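Local coordinates for protein endolysin PlyC, small cell-wall binding subunit (PDB 4F87) that forms the ring-shaped octameric cell-wall-binding part of the phage lysin PlyC, which degrades streptococcal peptidoglycan to release new virus particles, at residues B[29-32]-B[37-40]. Sequence-based numbering, arbitrary orientation.
Sequences YRAF and EIGI
Arg30 lies across the neighbouring strand over Gly39, where the lack of a side chain leaves a hollow for the guanidinium: Arg30 NH1 comes to 3.6 Å from Gly39 CA, and the carbonyl of Ile38 sits beneath one guanidinium face. A bend at chi3 brings Arg30 NE beside the Glu37 carboxylate. The Arg30 NE to Glu37 OE2 distance is 2.8 Å, a salt bridge whose oxygen uses the anti lone pair and lies close to the guanidinium plane; a weak second bond from Arg30 NH2 reaches the same oxygen. Guanidinium and carboxylate planes stand 80° apart, so this is a grip on one oxygen, not a flat two-oxygen pairing. The other oxygen, Glu37 OE1, is bridged by Arg67 NE, and the carboxylate is thus clasped between two arginines, which would probably stabilise its negative charge.

Glu37 extends with CG anti to its backbone N (chi1 -171°), laying its aliphatic part against Phe32. Glu37 CG stands 4.2 Å from the Phe32 ring centroid in a CH-pi contact over the face, offset toward the rim.

On the reverse face the shallow bump of Ala31 CB meets Ile38 CG1 at 4.1 Å, while Ile40 CD1 approaches the same methyl at 4.4 Å. Paired backbone bonds, Ala31 N to Ile38 O and Ile38 N to Ala31 O, both 2.9 Å, fix the register. Beyond the pair, Phe32 packs on helix 63-70 and Ile40 on helix 43-50, while Ile38 touches Ile66 of a neighbouring subunit.

Segments 29-32 and 37-40 belong to the two strands of an antiparallel beta hairpin, their directions 152° apart; Tyr29, Arg30 and Glu37 place part of the host cell-wall interaction site on it.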
loop_
_atom_site.group_PDB
_atom_site.type_symbol
_atom_site.label_atom_id
_atom_site.label_comp_id
_atom_site.label_asym_id
_atom_site.label_seq_id
_atom_site.Cartn_x
_atom_site.Cartn_y
_atom_site.Cartn_z
ATOM N N TYR B 29 32.742 2.151 0.573
ATOM C CA TYR B 29 31.280 2.068 0.556
ATOM C C TYR B 29 30.714 3.026 -0.455
ATOM O O TYR B 29 31.169 4.158 -0.600
ATOM C CB TYR B 29 30.665 2.418 1.915
ATOM C CG TYR B 29 30.686 1.253 2.874
ATOM C CD1 TYR B 29 29.559 0.452 3.060
ATOM C CD2 TYR B 29 31.830 0.948 3.599
ATOM C CE1 TYR B 29 29.575 -0.626 3.941
ATOM C CE2 TYR B 29 31.862 -0.139 4.471
ATOM C CZ TYR B 29 30.731 -0.916 4.638
ATOM O OH TYR B 29 30.768 -1.974 5.508
ATOM N N ARG B 30 29.663 2.569 -1.143
ATOM C CA ARG B 30 28.905 3.363 -2.087
ATOM C C ARG B 30 27.415 3.157 -1.785
ATOM O O ARG B 30 27.063 2.325 -0.942
ATOM C CB ARG B 30 29.225 2.978 -3.534
ATOM C CG ARG B 30 30.712 3.162 -3.839
ATOM C CD ARG B 30 31.058 2.911 -5.315
ATOM N NE ARG B 30 30.439 3.885 -6.219
ATOM C CZ ARG B 30 30.842 5.143 -6.383
ATOM N NH1 ARG B 30 31.894 5.608 -5.711
ATOM N NH2 ARG B 30 30.188 5.954 -7.209
ATOM N N ALA B 31 26.542 3.915 -2.448
ATOM C CA ALA B 31 25.122 3.693 -2.242
ATOM C C ALA B 31 24.345 4.057 -3.467
ATOM O O ALA B 31 24.784 4.898 -4.254
ATOM C CB ALA B 31 24.607 4.529 -1.067
ATOM N N PHE B 32 23.164 3.443 -3.618
ATOM C CA PHE B 32 22.155 3.920 -4.544
ATOM C C PHE B 32 21.107 4.560 -3.645
ATOM O O PHE B 32 20.632 3.922 -2.692
ATOM C CB PHE B 32 21.501 2.791 -5.368
ATOM C CG PHE B 32 22.364 2.387 -6.522
ATOM C CD1 PHE B 32 22.336 3.097 -7.718
ATOM C CD2 PHE B 32 23.212 1.296 -6.419
ATOM C CE1 PHE B 32 23.158 2.710 -8.788
ATOM C CE2 PHE B 32 24.047 0.929 -7.483
ATOM C CZ PHE B 32 24.019 1.652 -8.647
ATOM N N GLU B 37 23.593 6.974 -7.797
ATOM C CA GLU B 37 24.746 6.327 -7.201
ATOM C C GLU B 37 25.703 7.370 -6.656
ATOM O O GLU B 37 26.039 8.350 -7.344
ATOM C CB GLU B 37 25.458 5.473 -8.230
ATOM C CG GLU B 37 26.542 4.605 -7.610
ATOM C CD GLU B 37 27.418 3.918 -8.630
ATOM O OE1 GLU B 37 26.990 3.799 -9.802
ATOM O OE2 GLU B 37 28.541 3.510 -8.258
ATOM N N ILE B 38 26.162 7.143 -5.416
ATOM C CA ILE B 38 27.124 8.035 -4.769
ATOM C C ILE B 38 28.207 7.253 -4.051
ATOM O O ILE B 38 28.031 6.086 -3.689
ATOM C CB ILE B 38 26.399 8.988 -3.766
ATOM C CG1 ILE B 38 25.674 8.193 -2.658
ATOM C CG2 ILE B 38 25.456 9.975 -4.485
ATOM C CD1 ILE B 38 25.229 9.042 -1.477
ATOM N N GLY B 39 29.343 7.900 -3.861
ATOM C CA GLY B 39 30.398 7.370 -3.015
ATOM C C GLY B 39 30.162 7.921 -1.618
ATOM O O GLY B 39 29.549 9.001 -1.457
ATOM N N ILE B 40 30.558 7.156 -0.605
ATOM C CA ILE B 40 30.434 7.570 0.795
ATOM C C ILE B 40 31.850 7.728 1.337
ATOM O O ILE B 40 32.675 6.812 1.228
ATOM C CB ILE B 40 29.616 6.549 1.624
ATOM C CG1 ILE B 40 28.218 6.276 1.024
ATOM C CG2 ILE B 40 29.503 7.000 3.089
ATOM C CD1 ILE B 40 27.270 7.395 0.944
#